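Local coordinates for papain inhibitor (Streptomyces mobaraensis, PDB 5NTB), which inhibits the cysteine proteases papain and bromelain and bovine trypsin, and serves as a glutamine and lysine donor substrate for transglutaminase, at residues D33-P38 with V56-S61; G10-Y15 with A91-L96. All blocks are in the same frame, centred on the assembly; numbering follows the deposited sequence.

In the fold
Contact 1 lies in the core, its centre about 3 Å from the centre of the chain. Contact 2 lies farther out, about 10 Å from that centre, and runs from buried residues to partly exposed ones. Contact 1 joins two strands of one curled sheet through aliphatic groups alone. Contact 2 joins another strand of that sheet to a loop and adds a thioether, an aromatic face and a weak polar contact. The centres are about 11 Å apart. Val60 CG1 packs on Leu93 CD1 at 3.6 Å, and Asp33 makes a salt bridge to Lys92. Along the chain, contact 1 is nested inside the loop that contact 2 closes.

Contact 1: residues D33-P38 with V56-S61; sequences DLVAIP and VSVEVS
Val58 meets Val35 and Ile37 with a different methyl group for each. Its CG2 lies 3.6 Å from CG1 of Val35, where the two side chains slant across one another. Its CG1 meets CD1 of Ile37 end to end at 3.9 Å. Val58 is modelled in two conformers. In the one described, CG1 stands anti to the carbonyl carbon (chi1 -66°), which splits the two methyls between the two partners. Ile37 reaches its partner through the CG1 branch, with CD1 as the contacting end.

No hydrogen bond joins the segments, and the nearest CA atoms, those of Val35 and Val58, are 7.6 Å apart. Strands 35-38 and 57-62 are not paired directly. Each pairs with strand 65-75, the first in parallel and the second antiparallel. Val69 of that strand touches Val58, and Val71 touches Ile37. Ile83 and Leu85 of strand 82-86 pack on Val35, while Phe108 of strand 104-109 packs on Ile37. This fits the closed interior of a double-psi beta-barrel, the fold of the family.

All three residues are buried, and only carbon meets carbon between the segments. The contact therefore rests on shape and the exclusion of water, without charge or directional bonding.

Contact 2: residues G10-Y15 with A91-L96; sequences GKMTYY and AKLAPL. With SO4 (sulfate ion), chain D.
Tyr14 offers a ring face to Leu96, whose side chain crosses it at about a right angle. CD2 of Leu96 sits 3.7 Å from the centroid of the Tyr14 ring and 13° off its normal, a CH-pi contact over the middle of the face. At the ring's end, Tyr14 OH lies 3.3 Å from Leu96 O, a weak hydrogen bond at most. With an alanine here, Leu96 CD2 would lose the ring face it rests on, and a gap is likely to open between strand and loop.

Met12 reaches the loop by another route. Its chain is fully extended beyond CG (chi2 180°, chi3 -175°), which carries the terminal methyl to the loop. CE lies 3.9 Å from both Leu93 CB and Ala94 CB, and SD is 4.0 Å from Leu93 CD1. Lys11 NZ instead donates a 2.6 Å hydrogen bond to sulfate O1. The ion, probably from the crystallisation liquor, is also hydrogen-bonded to His82 ND1 and the backbone N of Asp79.

Strand 8-18 pairs in parallel with strand 82-86 and antiparallel with strands 101-102 and 104-109. Ile83 and Leu85 pack on Met12, and Val101 touches both Met12 and Ala94. Phe90 of helix 87-90 meets Tyr14 edge-to-face and also touches Met12 and Leu96, joining helix, strand and loop.

Contact 1: residues D33-P38 with V56-S61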
loop_
_atom_site.group_PDB
_atom_site.type_symbol
_atom_site.label_atom_id
_atom_site.label_comp_id
_atom_site.label_asym_id
_atom_site.label_seq_id
_atom_site.Cartn_x
_atom_site.Cartn_y
_atom_site.Cartn_z
ATOM N N ASP A 33 3.715 9.680 0.913
ATOM C CA ASP A 33 3.092 8.542 1.586
ATOM C C ASP A 33 2.045 7.918 0.668
ATOM O O ASP A 33 1.087 8.589 0.263
ATOM C CB ASP A 33 2.417 8.968 2.890
ATOM C CG ASP A 33 3.391 9.257 4.000
ATOM O OD1 ASP A 33 4.578 8.900 3.879
ATOM O OD2 ASP A 33 2.946 9.831 5.024
ATOM N N LEU A 34 2.201 6.630 0.368
ATOM C CA LEU A 34 1.205 5.923 -0.426
ATOM C C LEU A 34 1.475 4.433 -0.298
ATOM O O LEU A 34 2.489 4.014 0.261
ATOM C CB LEU A 34 1.234 6.360 -1.896
ATOM C CG LEU A 34 2.584 6.301 -2.618
ATOM C CD1 LEU A 34 2.904 4.925 -3.182
ATOM C CD2 LEU A 34 2.587 7.340 -3.729
ATOM N N VAL A 35 0.564 3.633 -0.842
ATOM C CA VAL A 35 0.745 2.189 -0.846
ATOM C C VAL A 35 0.377 1.633 -2.214
ATOM O O VAL A 35 -0.526 2.136 -2.897
ATOM C CB VAL A 35 -0.077 1.507 0.265
ATOM C CG1 VAL A 35 -1.547 1.663 0.022
ATOM C CG2 VAL A 35 0.287 0.017 0.383
ATOM N N ALA A 36 1.105 0.589 -2.609
ATOM C CA ALA A 36 0.759 -0.268 -3.739
ATOM C C ALA A 36 0.125 -1.539 -3.196
ATOM O O ALA A 36 0.720 -2.227 -2.353
ATOM C CB ALA A 36 1.997 -0.589 -4.577
ATOM N N ILE A 37 -1.093 -1.820 -3.647
ATOM C CA ILE A 37 -1.929 -2.905 -3.138
ATOM C C ILE A 37 -1.770 -4.147 -4.013
ATOM O O ILE A 37 -1.745 -4.042 -5.248
ATOM C CB ILE A 37 -3.394 -2.448 -3.067
ATOM C CG1 ILE A 37 -3.561 -1.379 -1.986
ATOM C CG2 ILE A 37 -4.372 -3.630 -2.870
ATOM C CD1 ILE A 37 -3.237 -1.850 -0.579
ATOM N N PRO A 38 -1.659 -5.337 -3.417
ATOM C CA PRO A 38 -1.495 -6.566 -4.210
ATOM C C PRO A 38 -2.578 -6.751 -5.262
ATOM O O PRO A 38 -3.750 -6.419 -5.049
ATOM C CB PRO A 38 -1.572 -7.684 -3.164
ATOM C CG PRO A 38 -1.338 -7.050 -1.874
ATOM C CD PRO A 38 -1.559 -5.573 -1.969
ATOM N N VAL A 56 -9.851 5.304 -1.084
ATOM C CA VAL A 56 -9.431 4.191 -0.243
ATOM C C VAL A 56 -8.005 4.438 0.228
ATOM O O VAL A 56 -7.130 4.820 -0.561
ATOM C CB VAL A 56 -9.539 2.850 -0.988
ATOM C CG1 VAL A 56 -9.015 1.712 -0.108
ATOM C CG2 VAL A 56 -10.989 2.597 -1.415
ATOM N N SER A 57 -7.785 4.259 1.518
ATOM C CA SER A 57 -6.472 4.300 2.138
ATOM C C SER A 57 -6.237 2.985 2.861
ATOM O O SER A 57 -7.104 2.112 2.915
ATOM C CB SER A 57 -6.352 5.469 3.119
ATOM O OG SER A 57 -6.445 6.712 2.454
ATOM N N VAL A 58 -5.037 2.836 3.389
ATOM C CA VAL A 58 -4.791 1.770 4.342
ATOM C C VAL A 58 -4.294 2.390 5.631
ATOM O O VAL A 58 -3.679 3.460 5.650
ATOM C CB VAL A 58 -3.787 0.720 3.834
ATOM C CG1 VAL A 58 -4.375 -0.033 2.647
ATOM C CG2 VAL A 58 -2.475 1.375 3.485
ATOM N N GLU A 59 -4.576 1.698 6.716
ATOM C CA GLU A 59 -3.955 1.958 8.005
ATOM C C GLU A 59 -3.020 0.792 8.266
ATOM O O GLU A 59 -3.447 -0.369 8.213
ATOM C CB GLU A 59 -5.000 2.100 9.113
ATOM C CG GLU A 59 -5.659 3.465 9.084
ATOM C CD GLU A 59 -6.639 3.686 10.221
ATOM O OE1 GLU A 59 -7.409 4.670 10.154
ATOM O OE2 GLU A 59 -6.632 2.886 11.177
ATOM N N VAL A 60 -1.744 1.100 8.477
ATOM C CA VAL A 60 -0.687 0.108 8.633
ATOM C C VAL A 60 -0.104 0.256 10.022
ATOM O O VAL A 60 0.292 1.358 10.419
ATOM C CB VAL A 60 0.426 0.276 7.586
ATOM C CG1 VAL A 60 1.424 -0.884 7.706
ATOM C CG2 VAL A 60 -0.161 0.355 6.188
ATOM N N SER A 61 -0.030 -0.852 10.748
ATOM C CA SER A 61 0.465 -0.855 12.115
ATOM C C SER A 61 1.671 -1.768 12.212
ATOM O O SER A 61 1.646 -2.903 11.719
ATOM C CB SER A 61 -0.615 -1.309 13.093
ATOM O OG SER A 61 -1.770 -0.503 12.965
#

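Contact 2: residues G10-Y15 with A91-L96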
loop_
_atom_site.group_PDB
_atom_site.type_symbol
_atom_site.label_atom_id
_atom_site.label_comp_id
_atom_site.label_asym_id
_atom_site.label_seq_id
_atom_site.Cartn_x
_atom_site.Cartn_y
_atom_site.Cartn_z
ATOM N N GLY A 10 0.198 -9.333 7.598
ATOM C CA GLY A 10 0.996 -9.587 6.428
ATOM C C GLY A 10 2.374 -8.999 6.553
ATOM O O GLY A 10 2.951 -8.932 7.644
ATOM N N LYS A 11 2.920 -8.593 5.426
ATOM C CA LYS A 11 4.275 -8.089 5.387
ATOM C C LYS A 11 4.287 -6.817 4.568
ATOM O O LYS A 11 3.371 -6.542 3.781
ATOM C CB LYS A 11 5.245 -9.114 4.795
ATOM C CG LYS A 11 5.074 -9.315 3.311
ATOM C CD LYS A 11 6.149 -10.235 2.731
ATOM C CE LYS A 11 5.733 -11.689 2.830
ATOM N NZ LYS A 11 6.559 -12.562 1.949
ATOM N N MET A 12 5.330 -6.035 4.775
ATOM C CA MET A 12 5.499 -4.819 4.007
ATOM C C MET A 12 6.914 -4.740 3.462
ATOM O O MET A 12 7.891 -5.095 4.134
ATOM C CB MET A 12 5.178 -3.575 4.834
ATOM C CG MET A 12 6.078 -3.341 6.023
ATOM S SD MET A 12 5.586 -1.839 6.895
ATOM C CE MET A 12 6.889 -1.749 8.124
ATOM N N THR A 13 6.999 -4.307 2.223
ATOM C CA THR A 13 8.235 -3.880 1.596
ATOM C C THR A 13 8.043 -2.439 1.167
ATOM O O THR A 13 7.010 -1.820 1.435
ATOM C CB THR A 13 8.573 -4.777 0.410
ATOM O OG1 THR A 13 7.448 -4.834 -0.469
ATOM C CG2 THR A 13 8.881 -6.187 0.883
ATOM N N TYR A 14 9.036 -1.883 0.495
ATOM C CA TYR A 14 8.859 -0.527 0.001
ATOM C C TYR A 14 9.436 -0.392 -1.398
ATOM O O TYR A 14 10.255 -1.199 -1.845
ATOM C CB TYR A 14 9.482 0.520 0.933
ATOM C CG TYR A 14 10.984 0.444 1.016
ATOM C CD1 TYR A 14 11.776 1.077 0.068
ATOM C CD2 TYR A 14 11.606 -0.269 2.032
ATOM C CE1 TYR A 14 13.142 1.003 0.123
ATOM C CE2 TYR A 14 12.983 -0.340 2.096
ATOM C CZ TYR A 14 13.733 0.299 1.135
ATOM O OH TYR A 14 15.109 0.254 1.181
ATOM N N TYR A 15 8.998 0.659 -2.085
ATOM C CA TYR A 15 9.461 0.924 -3.438
ATOM C C TYR A 15 9.649 2.416 -3.636
ATOM O O TYR A 15 9.245 3.226 -2.807
ATOM C CB TYR A 15 8.513 0.322 -4.485
ATOM C CG TYR A 15 7.180 1.011 -4.750
ATOM C CD1 TYR A 15 6.186 1.083 -3.773
ATOM C CD2 TYR A 15 6.890 1.514 -6.015
ATOM C CE1 TYR A 15 4.954 1.661 -4.048
ATOM C CE2 TYR A 15 5.667 2.079 -6.298
ATOM C CZ TYR A 15 4.704 2.161 -5.307
ATOM O OH TYR A 15 3.478 2.734 -5.596
ATOM N N ALA A 91 9.506 4.240 5.925
ATOM C CA ALA A 91 10.487 4.781 6.852
ATOM C C ALA A 91 9.848 5.325 8.118
ATOM O O ALA A 91 10.531 5.442 9.141
ATOM C CB ALA A 91 11.281 5.881 6.158
ATOM N N LYS A 92 8.561 5.645 8.076
ATOM C CA LYS A 92 7.860 6.120 9.260
ATOM C C LYS A 92 7.555 4.996 10.241
ATOM O O LYS A 92 7.261 5.268 11.416
ATOM C CB LYS A 92 6.577 6.828 8.839
ATOM C CG LYS A 92 6.856 8.056 7.986
ATOM C CD LYS A 92 5.601 8.754 7.513
ATOM C CE LYS A 92 5.994 9.974 6.685
ATOM N NZ LYS A 92 4.826 10.841 6.406
ATOM N N LEU A 93 7.595 3.747 9.781
ATOM C CA LEU A 93 7.311 2.582 10.607
ATOM C C LEU A 93 8.536 1.751 10.938
ATOM O O LEU A 93 8.559 1.108 11.984
ATOM C CB LEU A 93 6.305 1.664 9.907
ATOM C CG LEU A 93 4.909 2.228 9.727
ATOM C CD1 LEU A 93 4.064 1.206 8.993
ATOM C CD2 LEU A 93 4.291 2.582 11.074
ATOM N N ALA A 94 9.534 1.715 10.061
ATOM C CA ALA A 94 10.645 0.792 10.226
ATOM C C ALA A 94 11.858 1.330 9.485
ATOM O O ALA A 94 11.708 2.096 8.528
ATOM C CB ALA A 94 10.284 -0.604 9.701
ATOM N N PRO A 95 13.066 0.932 9.889
ATOM C CA PRO A 95 14.263 1.398 9.181
ATOM C C PRO A 95 14.306 0.863 7.759
ATOM O O PRO A 95 14.021 -0.309 7.504
ATOM C CB PRO A 95 15.416 0.839 10.022
ATOM C CG PRO A 95 14.828 -0.336 10.728
ATOM C CD PRO A 95 13.411 0.061 11.028
ATOM N N LEU A 96 14.686 1.740 6.827
ATOM C CA LEU A 96 14.758 1.326 5.429
ATOM C C LEU A 96 15.763 0.206 5.221
ATOM O O LEU A 96 15.589 -0.618 4.317
ATOM C CB LEU A 96 15.114 2.515 4.539
ATOM C CG LEU A 96 13.983 3.540 4.440
ATOM C CD1 LEU A 96 14.431 4.790 3.712
ATOM C CD2 LEU A 96 12.766 2.911 3.767
HETATM S S SO4 D . 5.358 -12.463 -1.500
HETATM O O1 SO4 D . 5.097 -12.900 -0.129
HETATM O O2 SO4 D . 6.745 -12.020 -1.632
HETATM O O3 SO4 D . 4.444 -11.366 -1.841
HETATM O O4 SO4 D . 5.101 -13.581 -2.410
#